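PDB 2O55: putative glycerophosphodiester phosphodiesterase from Galdieria sulphuraria, which is a putative member of the glycerophosphodiester phosphodiesterase family, built on a TIM-barrel fold. Local coordinates for residues A[10-18]-A[217-225]; A[197-205]-A[229-238]. All coordinates share one frame; numbering follows the deposited sequence.

Contact 1 (A[10-18]-A[217-225]); sequences VGHRGVGKE and VWMPWIFDD. With SO4 (sulfate ion), chain B.
W221 is held between R13 and K17, one on each face of its indole. The R13 guanidinium lies flat on one face, planes 10° apart and centres 4.1 Å apart. On the opposite face K17 sets its CG over the six-membered ring, 3.8 Å from the centroid, a CH-pi contact. The edge of W221 in turn meets the face of the H12 imidazole, with the planes at 81°. With its CG anti to the backbone N (chi1 -161°), W221 lays its ring between R13 and K17. W218 meets the same imidazole obliquely, which completes an aromatic cluster. H12 ND1 is hydrogen-bonded to N244, and R13 NH1 forms a salt bridge with E23. This inner part is tightly packed, with H12 and R13 buried. The outer part is looser and polar, and faces solvent: D224 is exposed and K17 partly so. There K17 bends at chi3, and its NZ donates to W221 O at 2.9 Å. The same NZ makes a salt bridge to D224 OD1 at 2.8 Å, an oxygen also bonded to Y245. A sulfate ion, probably from the crystallisation liquor, sits beside H12. W218 NE1 gives sulfate O1 a nearly straight bond of 2.9 Å, and R13 NH2 bonds sulfate O3. Indole N-H of W218, guanidinium of R13 and imidazole of H56, bonded through NE2, thus make an anion-binding pocket where TIM barrels commonly carry their active site.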
loop_
_atom_site.group_PDB
_atom_site.type_symbol
_atom_site.label_atom_id
_atom_site.label_comp_id
_atom_site.label_asym_id
_atom_site.label_seq_id
_atom_site.Cartn_x
_atom_site.Cartn_y
_atom_site.Cartn_z
ATOM N N VAL A 10 1.641 -0.433 -9.458
ATOM C CA VAL A 10 1.995 -0.290 -8.047
ATOM C C VAL A 10 2.689 -1.568 -7.584
ATOM O O VAL A 10 2.097 -2.651 -7.650
ATOM C CB VAL A 10 0.777 -0.045 -7.161
ATOM C CG1 VAL A 10 1.239 0.153 -5.752
ATOM C CG2 VAL A 10 0.035 1.172 -7.620
ATOM N N GLY A 11 3.934 -1.453 -7.128
ATOM C CA GLY A 11 4.685 -2.615 -6.642
ATOM C C GLY A 11 4.199 -3.096 -5.282
ATOM O O GLY A 11 4.482 -2.460 -4.258
ATOM N N HIS A 12 3.470 -4.216 -5.274
ATOM C CA HIS A 12 2.886 -4.756 -4.056
ATOM C C HIS A 12 3.975 -5.222 -3.090
ATOM O O HIS A 12 4.720 -6.151 -3.383
ATOM C CB HIS A 12 1.897 -5.891 -4.357
ATOM C CG HIS A 12 0.919 -6.149 -3.242
ATOM N ND1 HIS A 12 -0.087 -7.091 -3.329
ATOM C CD2 HIS A 12 0.782 -5.572 -2.020
ATOM C CE1 HIS A 12 -0.789 -7.094 -2.209
ATOM N NE2 HIS A 12 -0.282 -6.182 -1.399
ATOM N N ARG A 13 4.054 -4.548 -1.944
ATOM C CA ARG A 13 5.093 -4.771 -0.938
ATOM C C ARG A 13 6.500 -4.689 -1.523
ATOM O O ARG A 13 7.434 -5.313 -1.020
ATOM C CB ARG A 13 4.845 -6.088 -0.197
ATOM C CG ARG A 13 3.500 -6.128 0.488
ATOM C CD ARG A 13 3.352 -7.392 1.263
ATOM N NE ARG A 13 1.947 -7.758 1.388
ATOM C CZ ARG A 13 1.512 -8.971 1.721
ATOM N NH1 ARG A 13 2.387 -9.929 1.949
ATOM N NH2 ARG A 13 0.208 -9.229 1.815
ATOM N N GLY A 14 6.633 -3.896 -2.583
ATOM C CA GLY A 14 7.867 -3.776 -3.352
ATOM C C GLY A 14 7.809 -4.571 -4.649
ATOM O O GLY A 14 6.888 -4.418 -5.457
ATOM N N VAL A 15 8.801 -5.426 -4.857
ATOM C CA VAL A 15 8.873 -6.231 -6.063
ATOM C C VAL A 15 7.859 -7.350 -5.979
ATOM O O VAL A 15 7.860 -8.271 -6.792
ATOM C CB VAL A 15 10.256 -6.856 -6.243
ATOM C CG1 VAL A 15 11.312 -5.781 -6.329
ATOM C CG2 VAL A 15 10.543 -7.840 -5.108
ATOM N N GLY A 16 7.001 -7.283 -4.974
ATOM C CA GLY A 16 5.922 -8.254 -4.847
ATOM C C GLY A 16 6.438 -9.673 -4.784
ATOM O O GLY A 16 7.436 -9.940 -4.108
ATOM N N LYS A 17 5.761 -10.568 -5.507
ATOM C CA LYS A 17 6.074 -12.007 -5.492
ATOM C C LYS A 17 7.153 -12.411 -6.506
ATOM O O LYS A 17 7.354 -13.602 -6.748
ATOM C CB LYS A 17 4.801 -12.859 -5.667
ATOM C CG LYS A 17 4.034 -13.071 -4.373
ATOM C CD LYS A 17 2.680 -13.705 -4.585
ATOM C CE LYS A 17 2.712 -15.175 -4.310
ATOM N NZ LYS A 17 1.320 -15.695 -4.310
ATOM N N GLU A 18 7.843 -11.436 -7.100
ATOM C CA GLU A 18 8.963 -11.768 -7.981
ATOM C C GLU A 18 10.065 -12.419 -7.124
ATOM O O GLU A 18 10.077 -12.282 -5.883
ATOM C CB GLU A 18 9.488 -10.540 -8.745
ATOM C CG GLU A 18 8.431 -9.719 -9.505
ATOM C CD GLU A 18 8.080 -10.219 -10.918
ATOM O OE1 GLU A 18 8.377 -11.375 -11.298
ATOM O OE2 GLU A 18 7.474 -9.424 -11.661
ATOM N N VAL A 217 -6.787 -1.564 -9.038
ATOM C CA VAL A 217 -6.981 -2.993 -8.809
ATOM C C VAL A 217 -5.964 -3.500 -7.795
ATOM O O VAL A 217 -4.750 -3.203 -7.869
ATOM C CB VAL A 217 -6.821 -3.810 -10.085
ATOM C CG1 VAL A 217 -7.080 -5.271 -9.788
ATOM C CG2 VAL A 217 -7.781 -3.311 -11.139
ATOM N N TRP A 218 -6.473 -4.280 -6.857
ATOM C CA TRP A 218 -5.669 -4.826 -5.787
ATOM C C TRP A 218 -5.567 -6.341 -5.981
ATOM O O TRP A 218 -6.592 -7.029 -6.088
ATOM C CB TRP A 218 -6.317 -4.461 -4.445
ATOM C CG TRP A 218 -5.592 -4.961 -3.243
ATOM C CD1 TRP A 218 -5.638 -6.228 -2.713
ATOM C CD2 TRP A 218 -4.724 -4.203 -2.392
ATOM N NE1 TRP A 218 -4.854 -6.299 -1.587
ATOM C CE2 TRP A 218 -4.283 -5.071 -1.366
ATOM C CE3 TRP A 218 -4.281 -2.866 -2.388
ATOM C CZ2 TRP A 218 -3.412 -4.652 -0.357
ATOM C CZ3 TRP A 218 -3.415 -2.448 -1.368
ATOM C CH2 TRP A 218 -2.993 -3.339 -0.378
HETATM N N MSE A 219 -4.337 -6.859 -6.058
HETATM C CA MSE A 219 -4.134 -8.320 -6.078
HETATM C C MSE A 219 -3.743 -8.808 -4.684
HETATM O O MSE A 219 -2.694 -8.438 -4.179
HETATM C CB MSE A 219 -3.073 -8.734 -7.106
HETATM C CG MSE A 219 -3.241 -8.120 -8.492
HETATM SE SE MSE A 219 -4.831 -8.707 -9.441
HETATM C CE MSE A 219 -4.386 -7.997 -11.158
ATOM N N PRO A 220 -4.588 -9.642 -4.049
ATOM C CA PRO A 220 -4.174 -10.156 -2.747
ATOM C C PRO A 220 -2.859 -10.896 -2.884
ATOM O O PRO A 220 -2.507 -11.344 -3.967
ATOM C CB PRO A 220 -5.276 -11.152 -2.389
ATOM C CG PRO A 220 -6.442 -10.771 -3.202
ATOM C CD PRO A 220 -5.904 -10.170 -4.461
ATOM N N TRP A 221 -2.127 -11.024 -1.796
ATOM C CA TRP A 221 -0.899 -11.759 -1.863
ATOM C C TRP A 221 -1.175 -13.203 -2.323
ATOM O O TRP A 221 -0.419 -13.769 -3.130
ATOM C CB TRP A 221 -0.223 -11.722 -0.502
ATOM C CG TRP A 221 1.218 -12.050 -0.543
ATOM C CD1 TRP A 221 1.804 -13.212 -0.127
ATOM C CD2 TRP A 221 2.271 -11.216 -1.035
ATOM N NE1 TRP A 221 3.160 -13.154 -0.327
ATOM C CE2 TRP A 221 3.478 -11.937 -0.882
ATOM C CE3 TRP A 221 2.314 -9.934 -1.598
ATOM C CZ2 TRP A 221 4.724 -11.409 -1.266
ATOM C CZ3 TRP A 221 3.561 -9.409 -1.985
ATOM C CH2 TRP A 221 4.744 -10.151 -1.814
ATOM N N ILE A 222 -2.276 -13.785 -1.843
ATOM C CA ILE A 222 -2.656 -15.165 -2.211
ATOM C C ILE A 222 -2.660 -15.430 -3.732
ATOM O O ILE A 222 -2.484 -16.562 -4.158
ATOM C CB ILE A 222 -4.036 -15.627 -1.548
ATOM C CG1 ILE A 222 -4.209 -17.159 -1.623
ATOM C CG2 ILE A 222 -5.246 -14.890 -2.159
ATOM C CD1 ILE A 222 -5.451 -17.724 -0.882
ATOM N N PHE A 223 -2.832 -14.383 -4.527
ATOM C CA PHE A 223 -3.213 -14.515 -5.919
ATOM C C PHE A 223 -2.052 -14.192 -6.826
ATOM O O PHE A 223 -1.528 -13.091 -6.761
ATOM C CB PHE A 223 -4.361 -13.543 -6.197
ATOM C CG PHE A 223 -4.877 -13.579 -7.611
ATOM C CD1 PHE A 223 -5.657 -14.645 -8.057
ATOM C CD2 PHE A 223 -4.605 -12.523 -8.489
ATOM C CE1 PHE A 223 -6.138 -14.668 -9.355
ATOM C CE2 PHE A 223 -5.080 -12.532 -9.783
ATOM C CZ PHE A 223 -5.839 -13.602 -10.223
ATOM N N ASP A 224 -1.653 -15.137 -7.677
ATOM C CA ASP A 224 -0.567 -14.874 -8.613
ATOM C C ASP A 224 -1.120 -14.295 -9.904
ATOM O O ASP A 224 -1.522 -15.033 -10.800
ATOM C CB ASP A 224 0.238 -16.144 -8.907
ATOM C CG ASP A 224 1.100 -16.600 -7.721
ATOM O OD1 ASP A 224 1.781 -15.752 -7.086
ATOM O OD2 ASP A 224 1.112 -17.830 -7.453
ATOM N N ASP A 225 -1.135 -12.972 -10.010
ATOM C CA ASP A 225 -1.665 -12.331 -11.214
ATOM C C ASP A 225 -0.764 -12.548 -12.422
ATOM O O ASP A 225 0.452 -12.437 -12.337
ATOM C CB ASP A 225 -1.999 -10.841 -10.996
ATOM C CG ASP A 225 -0.831 -10.042 -10.463
ATOM O OD1 ASP A 225 -0.130 -10.532 -9.550
ATOM O OD2 ASP A 225 -0.627 -8.912 -10.961
HETATM S S SO4 B . -3.161 -8.511 1.047
HETATM O O1 SO4 B . -4.313 -8.545 0.166
HETATM O O2 SO4 B . -3.010 -9.850 1.578
HETATM O O3 SO4 B . -1.972 -8.240 0.268
HETATM O O4 SO4 B . -3.269 -7.493 2.099
#

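Contact 2 (A[197-205]-A[229-238]); sequences FHYLTKEQV and DWKKCLELQV
Two neighbouring helices on the outside of the TIM barrel, 202-210 and 227-236, pack here, together with the turn that follows strand 192-196. L236 is the central side chain, near the end of its helix. Its CD2 lies 3.4 Å from K202 N, against the backbone where helix 202-210 begins. Its CD1 meets L200 CD2 at 3.9 Å. L200 CD2 also touches V238 CG1, just past the end of helix 227-236. V205 completes this apolar patch. Its CG1 stands anti to the backbone N (chi1 -173°) and lies against L236 O, while CG2 faces L236 CB. V217 of strand 214-218 touches L200 and C233, so the patch continues onto the sheet. K202, which is exposed, brings its aliphatic CE beside E235 O. In the first turn of helix 202-210, Q204 OE1 folds back to T201, the residue just before the helix. It accepts from T201 OG1, with the donor well above the carbonyl plane. At the other end of the contact, F197 points its ring at the first turns of helix 227-236. The K232 CB lies at the ring edge. D229 offers its CB, 3.7 Å from F197 CZ, and its carboxylate is turned 61° from the ring; D229 OD2 is held by S226 N. The sulfur of C233 approaches obliquely, 55° off the ring normal, with SG 3.7 Å from F197 CE2.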
loop_
_atom_site.group_PDB
_atom_site.type_symbol
_atom_site.label_atom_id
_atom_site.label_comp_id
_atom_site.label_asym_id
_atom_site.label_seq_id
_atom_site.Cartn_x
_atom_site.Cartn_y
_atom_site.Cartn_z
ATOM N N PHE A 197 -9.462 -7.720 -7.230
ATOM C CA PHE A 197 -9.640 -8.044 -8.612
ATOM C C PHE A 197 -10.880 -8.891 -8.845
ATOM O O PHE A 197 -11.665 -8.566 -9.711
ATOM C CB PHE A 197 -8.390 -8.735 -9.148
ATOM C CG PHE A 197 -8.475 -9.114 -10.606
ATOM C CD1 PHE A 197 -8.398 -10.457 -10.997
ATOM C CD2 PHE A 197 -8.625 -8.144 -11.588
ATOM C CE1 PHE A 197 -8.463 -10.817 -12.339
ATOM C CE2 PHE A 197 -8.691 -8.500 -12.928
ATOM C CZ PHE A 197 -8.609 -9.833 -13.309
ATOM N N HIS A 198 -11.073 -9.954 -8.074
ATOM C CA HIS A 198 -12.233 -10.834 -8.260
ATOM C C HIS A 198 -13.605 -10.142 -8.099
ATOM O O HIS A 198 -14.582 -10.640 -8.636
ATOM C CB HIS A 198 -12.090 -12.071 -7.352
ATOM C CG HIS A 198 -13.299 -12.966 -7.298
ATOM N ND1 HIS A 198 -13.564 -13.931 -8.251
ATOM C CD2 HIS A 198 -14.284 -13.081 -6.367
ATOM C CE1 HIS A 198 -14.669 -14.583 -7.926
ATOM N NE2 HIS A 198 -15.124 -14.089 -6.786
ATOM N N TYR A 199 -13.668 -9.000 -7.399
ATOM C CA TYR A 199 -14.918 -8.257 -7.116
ATOM C C TYR A 199 -14.999 -6.897 -7.805
ATOM O O TYR A 199 -15.371 -5.884 -7.159
ATOM C CB TYR A 199 -15.021 -7.931 -5.627
ATOM C CG TYR A 199 -14.960 -9.093 -4.693
ATOM C CD1 TYR A 199 -13.733 -9.587 -4.228
ATOM C CD2 TYR A 199 -16.133 -9.682 -4.236
ATOM C CE1 TYR A 199 -13.691 -10.661 -3.358
ATOM C CE2 TYR A 199 -16.102 -10.748 -3.371
ATOM C CZ TYR A 199 -14.887 -11.228 -2.942
ATOM O OH TYR A 199 -14.899 -12.280 -2.086
ATOM N N LEU A 200 -14.632 -6.841 -9.088
ATOM C CA LEU A 200 -14.562 -5.540 -9.782
ATOM C C LEU A 200 -15.187 -5.529 -11.173
ATOM O O LEU A 200 -14.711 -6.188 -12.089
ATOM C CB LEU A 200 -13.134 -4.957 -9.791
ATOM C CG LEU A 200 -13.091 -3.529 -10.382
ATOM C CD1 LEU A 200 -13.869 -2.501 -9.534
ATOM C CD2 LEU A 200 -11.677 -3.033 -10.668
ATOM N N THR A 201 -16.237 -4.727 -11.297
ATOM C CA THR A 201 -17.067 -4.590 -12.481
ATOM C C THR A 201 -16.583 -3.461 -13.336
ATOM O O THR A 201 -16.079 -2.486 -12.809
ATOM C CB THR A 201 -18.457 -4.159 -12.052
ATOM O OG1 THR A 201 -18.849 -4.937 -10.931
ATOM C CG2 THR A 201 -19.480 -4.346 -13.160
ATOM N N LYS A 202 -16.770 -3.583 -14.650
ATOM C CA LYS A 202 -16.712 -2.440 -15.589
ATOM C C LYS A 202 -17.515 -1.239 -15.062
ATOM O O LYS A 202 -17.023 -0.113 -15.048
ATOM C CB LYS A 202 -17.288 -2.825 -16.962
ATOM C CG LYS A 202 -16.629 -4.034 -17.670
ATOM C CD LYS A 202 -16.406 -3.750 -19.199
ATOM C CE LYS A 202 -15.355 -2.581 -19.420
ATOM N NZ LYS A 202 -16.135 -1.156 -19.330
ATOM N N GLU A 203 -18.748 -1.498 -14.632
ATOM C CA GLU A 203 -19.647 -0.466 -14.156
ATOM C C GLU A 203 -19.183 0.243 -12.879
ATOM O O GLU A 203 -19.420 1.441 -12.737
ATOM C CB GLU A 203 -21.068 -1.017 -14.033
ATOM C CG GLU A 203 -22.016 -0.278 -13.066
ATOM C CD GLU A 203 -22.109 -0.932 -11.660
ATOM O OE1 GLU A 203 -21.940 -0.202 -10.641
ATOM O OE2 GLU A 203 -22.359 -2.169 -11.571
ATOM N N GLN A 204 -18.529 -0.456 -11.954
ATOM C CA GLN A 204 -17.924 0.242 -10.793
ATOM C C GLN A 204 -16.800 1.232 -11.181
ATOM O O GLN A 204 -16.781 2.387 -10.715
ATOM C CB GLN A 204 -17.412 -0.739 -9.755
ATOM C CG GLN A 204 -18.500 -1.556 -9.110
ATOM C CD GLN A 204 -18.025 -2.956 -8.824
ATOM O OE1 GLN A 204 -17.099 -3.439 -9.465
ATOM N NE2 GLN A 204 -18.641 -3.614 -7.868
ATOM N N VAL A 205 -15.889 0.792 -12.049
ATOM C CA VAL A 205 -14.882 1.684 -12.621
ATOM C C VAL A 205 -15.518 2.986 -13.164
ATOM O O VAL A 205 -14.998 4.073 -12.940
ATOM C CB VAL A 205 -14.007 0.954 -13.692
ATOM C CG1 VAL A 205 -12.871 1.827 -14.133
ATOM C CG2 VAL A 205 -13.443 -0.341 -13.130
ATOM N N ASP A 229 -5.072 -11.733 -16.492
ATOM C CA ASP A 229 -5.766 -10.838 -15.579
ATOM C C ASP A 229 -5.542 -9.395 -15.987
ATOM O O ASP A 229 -6.449 -8.549 -15.961
ATOM C CB ASP A 229 -5.249 -11.068 -14.162
ATOM C CG ASP A 229 -5.185 -12.531 -13.808
ATOM O OD1 ASP A 229 -6.151 -13.265 -14.138
ATOM O OD2 ASP A 229 -4.159 -12.953 -13.226
ATOM N N TRP A 230 -4.311 -9.124 -16.367
ATOM C CA TRP A 230 -3.931 -7.825 -16.854
ATOM C C TRP A 230 -4.733 -7.438 -18.073
ATOM O O TRP A 230 -5.073 -6.277 -18.239
ATOM C CB TRP A 230 -2.443 -7.855 -17.153
ATOM C CG TRP A 230 -1.672 -8.255 -15.935
ATOM C CD1 TRP A 230 -2.070 -8.103 -14.632
ATOM C CD2 TRP A 230 -0.379 -8.845 -15.894
ATOM N NE1 TRP A 230 -1.103 -8.570 -13.787
ATOM C CE2 TRP A 230 -0.050 -9.031 -14.533
ATOM C CE3 TRP A 230 0.539 -9.236 -16.869
ATOM C CZ2 TRP A 230 1.162 -9.593 -14.122
ATOM C CZ3 TRP A 230 1.738 -9.802 -16.464
ATOM C CH2 TRP A 230 2.037 -9.975 -15.103
ATOM N N LYS A 231 -5.040 -8.426 -18.909
ATOM C CA LYS A 231 -5.906 -8.244 -20.055
ATOM C C LYS A 231 -7.249 -7.709 -19.599
ATOM O O LYS A 231 -7.745 -6.743 -20.161
ATOM C CB LYS A 231 -6.048 -9.551 -20.843
ATOM C CG LYS A 231 -5.238 -9.556 -22.153
ATOM C CD LYS A 231 -4.704 -10.939 -22.547
ATOM C CE LYS A 231 -4.320 -11.002 -24.024
ATOM N NZ LYS A 231 -5.422 -11.527 -24.897
ATOM N N LYS A 232 -7.816 -8.307 -18.556
ATOM C CA LYS A 232 -9.091 -7.846 -18.000
ATOM C C LYS A 232 -8.953 -6.471 -17.350
ATOM O O LYS A 232 -9.795 -5.594 -17.553
ATOM C CB LYS A 232 -9.665 -8.860 -17.003
ATOM C CG LYS A 232 -11.063 -8.510 -16.456
ATOM C CD LYS A 232 -12.139 -8.446 -17.595
ATOM C CE LYS A 232 -13.591 -8.424 -17.069
ATOM N NZ LYS A 232 -13.957 -9.680 -16.346
ATOM N N CYS A 233 -7.892 -6.270 -16.574
ATOM C CA CYS A 233 -7.604 -4.942 -16.039
ATOM C C CYS A 233 -7.714 -3.830 -17.068
ATOM O O CYS A 233 -8.389 -2.860 -16.807
ATOM C CB CYS A 233 -6.249 -4.920 -15.365
ATOM S SG CYS A 233 -6.287 -5.795 -13.768
ATOM N N LEU A 234 -7.075 -3.987 -18.229
ATOM C CA LEU A 234 -7.207 -3.034 -19.338
ATOM C C LEU A 234 -8.643 -2.887 -19.843
ATOM O O LEU A 234 -9.119 -1.769 -20.024
ATOM C CB LEU A 234 -6.329 -3.418 -20.523
ATOM C CG LEU A 234 -4.801 -3.429 -20.465
ATOM C CD1 LEU A 234 -4.243 -3.305 -21.873
ATOM C CD2 LEU A 234 -4.297 -2.296 -19.640
ATOM N N GLU A 235 -9.328 -4.003 -20.086
ATOM C CA GLU A 235 -10.752 -3.971 -20.409
ATOM C C GLU A 235 -11.530 -3.125 -19.409
ATOM O O GLU A 235 -12.338 -2.291 -19.797
ATOM C CB GLU A 235 -11.329 -5.393 -20.505
ATOM C CG GLU A 235 -10.650 -6.230 -21.614
ATOM C CD GLU A 235 -11.468 -7.452 -22.111
ATOM O OE1 GLU A 235 -12.728 -7.419 -22.134
ATOM O OE2 GLU A 235 -10.830 -8.451 -22.517
ATOM N N LEU A 236 -11.248 -3.316 -18.126
ATOM C CA LEU A 236 -11.863 -2.530 -17.055
ATOM C C LEU A 236 -11.525 -1.044 -17.097
ATOM O O LEU A 236 -12.313 -0.226 -16.651
ATOM C CB LEU A 236 -11.411 -3.062 -15.710
ATOM C CG LEU A 236 -12.006 -4.382 -15.272
ATOM C CD1 LEU A 236 -11.237 -4.877 -14.051
ATOM C CD2 LEU A 236 -13.474 -4.194 -14.961
ATOM N N GLN A 237 -10.337 -0.706 -17.593
ATOM C CA GLN A 237 -9.862 0.679 -17.672
ATOM C C GLN A 237 -9.549 1.299 -16.298
ATOM O O GLN A 237 -9.736 2.494 -16.087
ATOM C CB GLN A 237 -10.846 1.562 -18.470
ATOM C CG GLN A 237 -10.955 1.277 -19.979
ATOM C CD GLN A 237 -10.365 2.408 -20.835
ATOM O OE1 GLN A 237 -9.136 2.577 -20.908
ATOM N NE2 GLN A 237 -11.244 3.183 -21.501
ATOM N N VAL A 238 -9.063 0.478 -15.373
ATOM C CA VAL A 238 -8.532 0.940 -14.086
ATOM C C VAL A 238 -7.342 1.876 -14.283
ATOM O O VAL A 238 -6.708 1.859 -15.345
ATOM C CB VAL A 238 -8.081 -0.245 -13.209
ATOM C CG1 VAL A 238 -9.232 -1.210 -13.044
ATOM C CG2 VAL A 238 -6.873 -0.964 -13.814
#

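The centres of the two contacts lie about 16 Å apart. Their segments alternate along the chain: 10-18, 197-205, 217-225, 229-238. Strand 214-218 joins them, since it follows helix 202-210 and precedes helix 227-236. Contact 1 sits where the ends of strands 8-12 and 214-218 run into loops. Contact 2 lies on the outer helical layer, its centre about 19 Å from the centre of the chain. They meet directly: V217 CG2 packs on V238 CG1, and D225 OD2 probably bonds W230 NE1. Strand 214-218, with the helices before and after it, therefore connects the anion-binding pocket to the helix packing around it, with strand 240-243 between strands 214-218 and 8-12.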